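Local coordinates for possible MarR-transcriptional regulator (Streptomyces coelicolor, PDB 4B8X), which probably binds DNA as a winged-helix transcriptional regulator of the MarR family, although its specific role is unknown, at residues S49-M54 with T93-I97; Y38-V42 with V105-T109; L20-V24 with M115-L119. One frame throughout, in Å; residues are numbered along the deposited sequence.

In the fold
The three contacts run in a row from the wing to the dimer side of the subunit. Contact 1 pairs strands 51-53 and 93-97 of the winged-helix domain. Contact 2, its centre about 15 Å away, packs helix 35-45 against helix 99-114; the two meet where Ile-97 CD1 lies 3.8 Å from Leu-41 CD2. A further 14 Å or so between centres leads to contact 3, where helix 5-28 meets the turn after helix 99-114, and Phe-117 CZ comes within 4.2 Å of Tyr-38 OH. Contacts 1 and 3 sit on opposite sides of the chain's centre, their nearest atoms about 15 Å apart, and contact 3 also borders the second subunit.

Contact 1: S49-M54 with T93-I97; sequences SGELPM and TLATI
Pro-53 and Leu-94 run alongside each other in the same direction, with Leu-94 CD2 3.8 Å from Pro-53 CG. The other methyl of Leu-94, CD1, is met at a slant by the carboxylate end of Glu-51 in the conformer modelled here. Thr-96 follows on this face, its OG1 3.5 Å from Glu-51 CB; with that hydroxyl beside the backbone N (chi1 -51°), methyl CG2 is turned to the carbonyl oxygens of Ser-49 and Gly-50. This is the small antiparallel sheet of the winged-helix fold, in which 51-53 flanks one arm of the wing hairpin formed by 93-97 and 81-85. Leu-52 and Ala-95 make the hydrogen-bonded pair: Leu-52 N lies 3.0 Å from Ala-95 O and Ala-95 N 2.9 Å from Leu-52 O. Their side chains turn to the other face, Leu-52 onto Leu-43 and Leu-44, Ala-95 onto Val-72. At one end Met-54 N donates to Thr-93 O (2.9 Å, C=O...N 172°), and the modelled thioether runs alongside the threonine, SD 3.6 Å from Thr-93 CG2. At the other, Ile-97 N donates to Gly-50 O (2.9 Å), where any beta carbon on Gly-50 would run into Ile-97 CG2; a water sits within hydrogen-bonding distance of both Ser-49 O and Ile-97 O.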
ATOM      1  N   SER A  49      -4.702 -26.478 -13.391  1.00 17.73           N
ATOM      2  CA  SER A  49      -3.683 -26.525 -14.449  1.00 17.96           C
ATOM      3  C   SER A  49      -2.677 -25.374 -14.409  1.00 17.50           C
ATOM      4  O   SER A  49      -1.925 -25.148 -15.350  1.00 18.49           O
ATOM      5  CB  SER A  49      -4.321 -26.598 -15.830  1.00 21.07           C
ATOM      6  OG  SER A  49      -5.183 -27.714 -15.927  1.00 25.39           O
ATOM      7  N   GLY A  50      -2.653 -24.641 -13.319  1.00 15.07           N
ATOM      8  CA  GLY A  50      -1.762 -23.502 -13.193  1.00 14.72           C
ATOM      9  C   GLY A  50      -2.084 -22.349 -14.117  1.00 14.16           C
ATOM     10  O   GLY A  50      -1.201 -21.531 -14.394  1.00 13.33           O
ATOM     11  N   GLU A  51      -3.359 -22.254 -14.507  1.00 14.26           N
ATOM     12  CA  GLU A  51      -3.783 -21.310 -15.542  0.50 16.24           C
ATOM     13  C   GLU A  51      -4.982 -20.478 -15.080  1.00 15.36           C
ATOM     14  O   GLU A  51      -5.876 -20.977 -14.402  1.00 16.21           O
ATOM     15  CB  GLU A  51      -4.112 -22.061 -16.863  0.50 16.22           C
ATOM     16  CG  GLU A  51      -5.452 -22.812 -16.831  0.50 20.72           C
ATOM     17  CD  GLU A  51      -5.962 -23.322 -18.180  0.50 24.39           C
ATOM     18  OE1 GLU A  51      -5.161 -23.774 -19.011  0.50 24.29           O
ATOM     19  OE2 GLU A  51      -7.194 -23.281 -18.405  0.50 30.13           O
ATOM     20  N   LEU A  52      -4.993 -19.208 -15.455  1.00 14.33           N
ATOM     21  CA  LEU A  52      -6.149 -18.333 -15.226  1.00 14.53           C
ATOM     22  C   LEU A  52      -6.272 -17.317 -16.341  1.00 14.04           C
ATOM     23  O   LEU A  52      -5.257 -16.831 -16.848  1.00 15.00           O
ATOM     24  CB  LEU A  52      -6.013 -17.542 -13.933  1.00 17.16           C
ATOM     25  CG  LEU A  52      -6.443 -18.160 -12.618  1.00 19.41           C
ATOM     26  CD1 LEU A  52      -6.363 -17.030 -11.590  1.00 19.77           C
ATOM     27  CD2 LEU A  52      -7.838 -18.776 -12.634  1.00 19.80           C
ATOM     28  N   PRO A  53      -7.502 -16.918 -16.675  1.00 15.54           N
ATOM     29  CA  PRO A  53      -7.643 -15.767 -17.564  1.00 16.02           C
ATOM     30  C   PRO A  53      -7.105 -14.496 -16.890  1.00 15.60           C
ATOM     31  O   PRO A  53      -7.240 -14.336 -15.668  1.00 16.07           O
ATOM     32  CB  PRO A  53      -9.157 -15.657 -17.772  1.00 20.73           C
ATOM     33  CG  PRO A  53      -9.705 -16.999 -17.395  1.00 19.86           C
ATOM     34  CD  PRO A  53      -8.805 -17.507 -16.315  1.00 16.92           C
ATOM     35  N   MET A  54      -6.536 -13.600 -17.679  1.00 17.97           N
ATOM     36  CA  MET A  54      -5.962 -12.398 -17.111  0.50 17.66           C
ATOM     37  C   MET A  54      -7.044 -11.534 -16.427  1.00 18.39           C
ATOM     38  O   MET A  54      -6.751 -10.877 -15.412  1.00 18.32           O
ATOM     39  CB  MET A  54      -5.117 -11.659 -18.162  0.50 17.89           C
ATOM     40  CG  MET A  54      -3.860 -12.440 -18.540  0.50 15.90           C
ATOM     41  SD  MET A  54      -2.878 -11.734 -19.878  0.50 19.80           S
ATOM     42  CE  MET A  54      -2.366 -10.204 -19.102  0.50 17.06           C
ATOM     43  N   THR A  93      -7.186 -13.780 -22.640  1.00 22.97           N
ATOM     44  CA  THR A  93      -5.866 -14.383 -22.654  1.00 18.68           C
ATOM     45  C   THR A  93      -5.683 -15.161 -21.373  1.00 17.88           C
ATOM     46  O   THR A  93      -6.055 -14.686 -20.305  1.00 19.74           O
ATOM     47  CB  THR A  93      -4.763 -13.310 -22.703  1.00 21.04           C
ATOM     48  OG1 THR A  93      -4.937 -12.504 -23.872  1.00 28.39           O
ATOM     49  CG2 THR A  93      -3.372 -13.929 -22.726  1.00 22.81           C
ATOM     50  N   LEU A  94      -5.128 -16.364 -21.506  1.00 16.48           N
ATOM     51  CA  LEU A  94      -4.784 -17.202 -20.357  1.00 15.99           C
ATOM     52  C   LEU A  94      -3.296 -17.079 -20.017  1.00 15.18           C
ATOM     53  O   LEU A  94      -2.439 -17.089 -20.906  1.00 18.54           O
ATOM     54  CB  LEU A  94      -5.058 -18.664 -20.707  1.00 18.48           C
ATOM     55  CG  LEU A  94      -6.489 -19.096 -20.968  1.00 22.60           C
ATOM     56  CD1 LEU A  94      -6.489 -20.563 -21.369  1.00 26.24           C
ATOM     57  CD2 LEU A  94      -7.360 -18.863 -19.748  1.00 28.02           C
ATOM     58  N   ALA A  95      -3.011 -16.950 -18.724  1.00 13.45           N
ATOM     59  CA  ALA A  95      -1.664 -17.000 -18.194  1.00 12.93           C
ATOM     60  C   ALA A  95      -1.456 -18.334 -17.466  1.00 13.55           C
ATOM     61  O   ALA A  95      -2.295 -18.706 -16.667  1.00 14.77           O
ATOM     62  CB  ALA A  95      -1.406 -15.830 -17.250  1.00 16.33           C
ATOM     63  N   THR A  96      -0.365 -19.043 -17.763  1.00 12.94           N
ATOM     64  CA  THR A  96      -0.081 -20.361 -17.193  1.00 12.75           C
ATOM     65  C   THR A  96       1.316 -20.339 -16.582  1.00 13.12           C
ATOM     66  O   THR A  96       2.266 -19.952 -17.236  1.00 14.17           O
ATOM     67  CB  THR A  96      -0.144 -21.450 -18.276  1.00 16.25           C
ATOM     68  OG1 THR A  96      -1.379 -21.350 -19.003  1.00 19.22           O
ATOM     69  CG2 THR A  96       0.008 -22.830 -17.645  1.00 18.20           C
ATOM     70  N   ILE A  97       1.440 -20.782 -15.327  1.00 12.48           N
ATOM     71  CA  ILE A  97       2.757 -20.849 -14.694  1.00 11.83           C
ATOM     72  C   ILE A  97       3.570 -21.982 -15.306  1.00 13.75           C
ATOM     73  O   ILE A  97       3.046 -23.071 -15.558  1.00 15.69           O
ATOM     74  CB  ILE A  97       2.627 -20.995 -13.157  1.00 11.78           C
ATOM     75  CG1 ILE A  97       3.961 -20.764 -12.455  1.00 11.42           C
ATOM     76  CG2 ILE A  97       1.987 -22.332 -12.788  1.00 14.95           C
ATOM     77  CD1 ILE A  97       3.820 -20.650 -10.946  1.00 12.86           C
TER
HETATM   78  O   HOH W   1       1.028 -25.021 -15.158  1.00 23.46           O

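Contact 2: Y38-V42 with V105-T109; sequences YEALV and VEAAT
Tyr-38 reaches from helix 35-45 to helix 99-114 and sets its OH 2.7 Å from Thr-109 OG1 in a hydrogen bond between the two hydroxyls. The contact ties a helix of the winged-helix domain to the long helix that follows the wing in the MarR fold; the two short segments cross at 118°, with their axes 10.4 Å apart at closest approach. Thr-109 OG1 meets the tyrosine at the ring edge, in the plane, and the CB and CG2 of the threonine also come near the phenol oxygen. Beneath this polar pair, Val-105 CG2 is the shared apolar point: it lies 3.7 Å from Tyr-38 CE1, 3.8 Å from Leu-41 CB and 3.6 Å from Val-42 CG2, in the one of two deposited conformers described here. Ala-108 CB adds a methyl 3.9 Å from Tyr-38 CD1.

What aims the phenol is its first torsion: CG stands anti to the backbone N (chi1 166°), carrying the ring across to helix 99-114, and Phe-35, one turn earlier, meets it with the two ring planes about 25° apart. A phenylalanine in its place would lack the hydroxyl, and Thr-109 OG1 would probably be left without a polar mate on helix 35-45. Thr-109 is itself steadied from its own helix, since OG1 also lies 2.9 Å from Val-105 O. Farther out, Tyr-31 touches Ala-108, while Leu-41 also touches Leu-75 of helix 65-77 and Leu-80. Back at the ring, Val-42 CG2 sits 3.5 Å above one face, displaced toward the rim.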
ATOM      1  N   TYR A  38       5.145 -11.995  -7.285  1.00 11.47           N
ATOM      2  CA  TYR A  38       5.099 -13.182  -6.449  1.00 11.58           C
ATOM      3  C   TYR A  38       3.654 -13.588  -6.194  1.00 11.16           C
ATOM      4  O   TYR A  38       3.314 -14.762  -6.325  1.00 11.32           O
ATOM      5  CB  TYR A  38       5.868 -12.912  -5.144  1.00 11.14           C
ATOM      6  CG  TYR A  38       5.608 -13.944  -4.084  1.00 12.71           C
ATOM      7  CD1 TYR A  38       6.280 -15.166  -4.116  1.00 12.25           C
ATOM      8  CD2 TYR A  38       4.693 -13.724  -3.071  1.00 11.73           C
ATOM      9  CE1 TYR A  38       6.016 -16.127  -3.169  1.00 12.26           C
ATOM     10  CE2 TYR A  38       4.404 -14.676  -2.122  1.00 13.26           C
ATOM     11  CZ  TYR A  38       5.079 -15.868  -2.160  1.00 12.07           C
ATOM     12  OH  TYR A  38       4.804 -16.806  -1.217  1.00 14.87           O
ATOM     13  N   GLU A  39       2.811 -12.632  -5.832  1.00 11.10           N
ATOM     14  CA  GLU A  39       1.426 -12.951  -5.521  1.00 12.51           C
ATOM     15  C   GLU A  39       0.709 -13.551  -6.724  1.00 11.76           C
ATOM     16  O   GLU A  39      -0.132 -14.439  -6.584  1.00 12.08           O
ATOM     17  CB  GLU A  39       0.676 -11.724  -5.030  1.00 15.16           C
ATOM     18  CG  GLU A  39       1.163 -11.173  -3.694  1.00 18.11           C
ATOM     19  CD  GLU A  39       0.529  -9.816  -3.364  1.00 25.69           C
ATOM     20  OE1 GLU A  39       0.767  -8.782  -4.055  1.00 30.68           O
ATOM     21  OE2 GLU A  39      -0.212  -9.789  -2.390  1.00 31.50           O
ATOM     22  N   ALA A  40       1.013 -13.059  -7.914  1.00 11.86           N
ATOM     23  CA  ALA A  40       0.394 -13.611  -9.127  1.00 11.16           C
ATOM     24  C   ALA A  40       0.806 -15.081  -9.350  1.00 11.20           C
ATOM     25  O   ALA A  40      -0.031 -15.936  -9.713  1.00 11.97           O
ATOM     26  CB  ALA A  40       0.739 -12.759 -10.336  1.00 12.70           C
ATOM     27  N   LEU A  41       2.085 -15.386  -9.146  1.00 10.95           N
ATOM     28  CA  LEU A  41       2.557 -16.762  -9.272  1.00 10.84           C
ATOM     29  C   LEU A  41       1.861 -17.652  -8.247  1.00 10.81           C
ATOM     30  O   LEU A  41       1.438 -18.772  -8.572  1.00 11.86           O
ATOM     31  CB  LEU A  41       4.057 -16.879  -9.077  1.00 11.40           C
ATOM     32  CG  LEU A  41       4.928 -16.262 -10.168  1.00 12.19           C
ATOM     33  CD1 LEU A  41       6.392 -16.279  -9.787  1.00 13.33           C
ATOM     34  CD2 LEU A  41       4.722 -17.003 -11.485  1.00 13.75           C
ATOM     35  N   VAL A  42       1.744 -17.215  -6.992  1.00 11.14           N
ATOM     36  CA  VAL A  42       1.103 -18.039  -5.976  1.00 11.14           C
ATOM     37  C   VAL A  42      -0.348 -18.316  -6.412  1.00 11.66           C
ATOM     38  O   VAL A  42      -0.823 -19.446  -6.295  1.00 13.00           O
ATOM     39  CB  VAL A  42       1.122 -17.360  -4.582  1.00 12.17           C
ATOM     40  CG1 VAL A  42       0.267 -18.163  -3.616  1.00 14.79           C
ATOM     41  CG2 VAL A  42       2.544 -17.246  -4.084  1.00 13.33           C
ATOM     42  N   VAL A 105       8.608 -19.810  -7.311  1.00 14.09           N
ATOM     43  CA  VAL A 105       7.681 -19.425  -6.275  0.50 14.75           C
ATOM     44  C   VAL A 105       7.854 -20.338  -5.027  1.00 14.33           C
ATOM     45  O   VAL A 105       7.697 -19.855  -3.913  1.00 17.11           O
ATOM     46  CB  VAL A 105       6.241 -19.321  -6.831  0.50 11.91           C
ATOM     47  CG1 VAL A 105       5.632 -20.701  -7.027  0.50 10.60           C
ATOM     48  CG2 VAL A 105       5.357 -18.473  -5.932  0.50 10.91           C
ATOM     49  N   GLU A 106       8.226 -21.609  -5.199  1.00 14.59           N
ATOM     50  CA  GLU A 106       8.564 -22.494  -4.068  0.50 15.49           C
ATOM     51  C   GLU A 106       9.703 -21.899  -3.234  1.00 14.90           C
ATOM     52  O   GLU A 106       9.644 -21.839  -2.003  1.00 15.11           O
ATOM     53  CB  GLU A 106       8.971 -23.891  -4.576  0.50 17.00           C
ATOM     54  CG  GLU A 106       9.428 -24.859  -3.484  0.50 18.04           C
ATOM     55  CD  GLU A 106      10.007 -26.178  -4.013  0.50 21.19           C
ATOM     56  OE1 GLU A 106      10.600 -26.192  -5.113  0.50 29.86           O
ATOM     57  OE2 GLU A 106       9.895 -27.202  -3.304  0.50 26.49           O
ATOM     58  N   ALA A 107      10.757 -21.498  -3.912  1.00 13.98           N
ATOM     59  CA  ALA A 107      11.929 -20.954  -3.251  1.00 14.37           C
ATOM     60  C   ALA A 107      11.608 -19.628  -2.560  1.00 14.30           C
ATOM     61  O   ALA A 107      12.022 -19.403  -1.407  1.00 14.95           O
ATOM     62  CB  ALA A 107      13.069 -20.799  -4.243  1.00 17.51           C
ATOM     63  N   ALA A 108      10.880 -18.752  -3.253  1.00 12.76           N
ATOM     64  CA  ALA A 108      10.539 -17.452  -2.672  1.00 13.35           C
ATOM     65  C   ALA A 108       9.629 -17.632  -1.443  1.00 12.45           C
ATOM     66  O   ALA A 108       9.807 -16.933  -0.443  1.00 13.00           O
ATOM     67  CB  ALA A 108       9.879 -16.585  -3.743  1.00 14.43           C
ATOM     68  N   THR A 109       8.659 -18.542  -1.523  1.00 13.13           N
ATOM     69  CA  THR A 109       7.787 -18.808  -0.385  1.00 12.41           C
ATOM     70  C   THR A 109       8.554 -19.304   0.836  1.00 13.85           C
ATOM     71  O   THR A 109       8.289 -18.865   1.957  1.00 13.57           O
ATOM     72  CB  THR A 109       6.662 -19.780  -0.756  1.00 15.22           C
ATOM     73  OG1 THR A 109       5.895 -19.179  -1.801  1.00 15.91           O
ATOM     74  CG2 THR A 109       5.765 -20.119   0.446  1.00 16.74           C
TER

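Contact 3: L20-V24 with M115-L119; sequences LLGEV and MDFGL
Met-115, the first residue to leave helix 99-114, folds its chain back on itself with bends at chi2 and chi3 and brings methyl CE toward helix 5-28, 4.1 Å from Glu-23 CB. In the modelled conformer of Glu-23 the two side chains meet at a slant, with OE1 also near that methyl. Asp-116, at positive phi, is the C-prime residue of a Schellman motif that closes the helix, and Phe-117 N bonds back to Leu-112 O. Phe-117 presents its carbonyl to helix 5-28: the oxygen lies 3.8 Å from Val-24 CG1 and 3.7 Å from Leu-20 CD2, two methyl groups, and this contact buries it without any polar partner. The ring of Phe-117 passes the valine more loosely, CD2 4.3 Å from Val-24 CG1. Gly-118 is the tight spot. A beta carbon there would collide with Leu-20 CD2 and, at these backbone angles, would also crowd the O of Phe-117, and the glycine's own O already stands 3.5 Å from Leu-20 CD2. Leu-119 completes the turn, its N bonded to Asp-116 O (2.9 Å); its side chain meets Leu-20 at about a right angle, with Leu-119 CD2 3.9 Å from Leu-20 CD1.

The turn is thus wedged against helix 5-28 at the end of helix 99-114, whose Leu-112 touches both Val-24 and Phe-117. Phe-35 of helix 35-45 packs on Val-24, and the second subunit borders the same cluster, its Ile-13 on Leu-20, its Ile-10 on Val-24, and its Ser-6 on Phe-117 and Leu-119.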
ATOM      1  N   LEU A  20       5.914  -3.425   5.632  1.00 10.48           N
ATOM      2  CA  LEU A  20       5.937  -4.824   5.244  1.00 10.53           C
ATOM      3  C   LEU A  20       6.269  -4.995   3.764  1.00 10.63           C
ATOM      4  O   LEU A  20       7.028  -5.902   3.405  1.00 11.34           O
ATOM      5  CB  LEU A  20       4.602  -5.501   5.585  1.00 10.58           C
ATOM      6  CG  LEU A  20       4.293  -5.583   7.075  1.00 11.14           C
ATOM      7  CD1 LEU A  20       2.916  -6.211   7.272  1.00 14.38           C
ATOM      8  CD2 LEU A  20       5.354  -6.340   7.830  1.00 12.03           C
ATOM      9  N   LEU A  21       5.719  -4.152   2.897  1.00 10.76           N
ATOM     10  CA  LEU A  21       6.030  -4.259   1.482  1.00 11.33           C
ATOM     11  C   LEU A  21       7.532  -4.109   1.255  1.00 12.50           C
ATOM     12  O   LEU A  21       8.111  -4.835   0.452  1.00 12.80           O
ATOM     13  CB  LEU A  21       5.248  -3.235   0.669  1.00 12.98           C
ATOM     14  CG  LEU A  21       5.448  -3.298  -0.841  1.00 15.23           C
ATOM     15  CD1 LEU A  21       5.023  -4.661  -1.392  1.00 20.04           C
ATOM     16  CD2 LEU A  21       4.699  -2.162  -1.508  1.00 18.48           C
ATOM     17  N   GLY A  22       8.183  -3.151   1.911  1.00 13.18           N
ATOM     18  CA  GLY A  22       9.617  -2.995   1.757  1.00 14.90           C
ATOM     19  C   GLY A  22      10.354  -4.274   2.115  1.00 14.28           C
ATOM     20  O   GLY A  22      11.271  -4.688   1.416  1.00 17.08           O
ATOM     21  N   GLU A  23       9.979  -4.893   3.228  1.00 12.82           N
ATOM     22  CA  GLU A  23      10.622  -6.121   3.689  0.50 13.50           C
ATOM     23  C   GLU A  23      10.419  -7.286   2.718  1.00 13.30           C
ATOM     24  O   GLU A  23      11.369  -7.987   2.378  1.00 15.14           O
ATOM     25  CB  GLU A  23      10.147  -6.503   5.102  0.50 14.81           C
ATOM     26  CG  GLU A  23      10.671  -5.589   6.214  0.50 17.89           C
ATOM     27  CD  GLU A  23      12.051  -5.961   6.751  0.50 22.81           C
ATOM     28  OE1 GLU A  23      12.400  -7.163   6.823  0.50 23.55           O
ATOM     29  OE2 GLU A  23      12.797  -5.030   7.120  0.50 28.97           O
ATOM     30  N   VAL A  24       9.183  -7.521   2.295  1.00 11.77           N
ATOM     31  CA  VAL A  24       8.915  -8.669   1.421  1.00 11.34           C
ATOM     32  C   VAL A  24       9.396  -8.425  -0.005  1.00 11.76           C
ATOM     33  O   VAL A  24       9.853  -9.381  -0.649  1.00 13.03           O
ATOM     34  CB  VAL A  24       7.438  -9.151   1.460  1.00 11.03           C
ATOM     35  CG1 VAL A  24       7.102  -9.605   2.863  1.00 12.93           C
ATOM     36  CG2 VAL A  24       6.439  -8.097   0.962  1.00 12.66           C
ATOM     37  N   MET A 115      11.126 -15.603   7.297  1.00 15.25           N
ATOM     38  CA  MET A 115      11.082 -14.285   7.933  1.00 16.36           C
ATOM     39  C   MET A 115       9.674 -13.802   8.283  1.00 15.06           C
ATOM     40  O   MET A 115       9.475 -12.645   8.627  1.00 15.38           O
ATOM     41  CB  MET A 115      11.846 -13.224   7.109  1.00 17.18           C
ATOM     42  CG  MET A 115      11.560 -13.114   5.617  1.00 14.30           C
ATOM     43  SD  MET A 115      10.041 -12.251   5.237  1.00 13.80           S
ATOM     44  CE  MET A 115      10.501 -10.560   5.616  1.00 16.13           C
ATOM     45  N   ASP A 116       8.721 -14.725   8.299  1.00 14.99           N
ATOM     46  CA  ASP A 116       7.342 -14.463   8.729  1.00 14.97           C
ATOM     47  C   ASP A 116       6.699 -13.287   8.032  1.00 13.64           C
ATOM     48  O   ASP A 116       5.932 -12.553   8.623  1.00 14.77           O
ATOM     49  CB  ASP A 116       7.234 -14.237  10.246  1.00 18.69           C
ATOM     50  CG  ASP A 116       7.415 -15.467  11.004  1.00 22.52           C
ATOM     51  OD1 ASP A 116       6.590 -16.373  10.850  1.00 29.13           O
ATOM     52  OD2 ASP A 116       8.382 -15.501  11.784  1.00 26.95           O
ATOM     53  N   PHE A 117       7.030 -13.110   6.752  1.00 12.68           N
ATOM     54  CA  PHE A 117       6.443 -12.014   5.973  1.00 12.89           C
ATOM     55  C   PHE A 117       6.610 -10.653   6.662  1.00 12.99           C
ATOM     56  O   PHE A 117       5.808  -9.752   6.434  1.00 14.22           O
ATOM     57  CB  PHE A 117       4.959 -12.303   5.617  1.00 12.48           C
ATOM     58  CG  PHE A 117       4.794 -13.433   4.646  1.00 12.48           C
ATOM     59  CD1 PHE A 117       4.822 -14.754   5.057  1.00 14.15           C
ATOM     60  CD2 PHE A 117       4.633 -13.153   3.291  1.00 11.77           C
ATOM     61  CE1 PHE A 117       4.675 -15.770   4.130  1.00 16.21           C
ATOM     62  CE2 PHE A 117       4.455 -14.161   2.369  1.00 13.17           C
ATOM     63  CZ  PHE A 117       4.484 -15.464   2.795  1.00 14.09           C
ATOM     64  N   GLY A 118       7.692 -10.488   7.434  1.00 13.42           N
ATOM     65  CA  GLY A 118       7.953  -9.211   8.074  1.00 13.57           C
ATOM     66  C   GLY A 118       7.323  -9.027   9.452  1.00 12.87           C
ATOM     67  O   GLY A 118       7.510  -7.977  10.078  1.00 12.96           O
ATOM     68  N   LEU A 119       6.636 -10.046   9.955  1.00 13.57           N
ATOM     69  CA  LEU A 119       5.809  -9.917  11.158  1.00 13.40           C
ATOM     70  C   LEU A 119       6.322 -10.762  12.313  1.00 13.58           C
ATOM     71  O   LEU A 119       5.623 -10.927  13.302  1.00 13.96           O
ATOM     72  CB  LEU A 119       4.356 -10.305  10.829  1.00 13.66           C
ATOM     73  CG  LEU A 119       3.637  -9.268   9.944  1.00 13.82           C
ATOM     74  CD1 LEU A 119       2.394  -9.836   9.274  1.00 16.24           C
ATOM     75  CD2 LEU A 119       3.284  -8.026  10.737  1.00 15.62           C
TER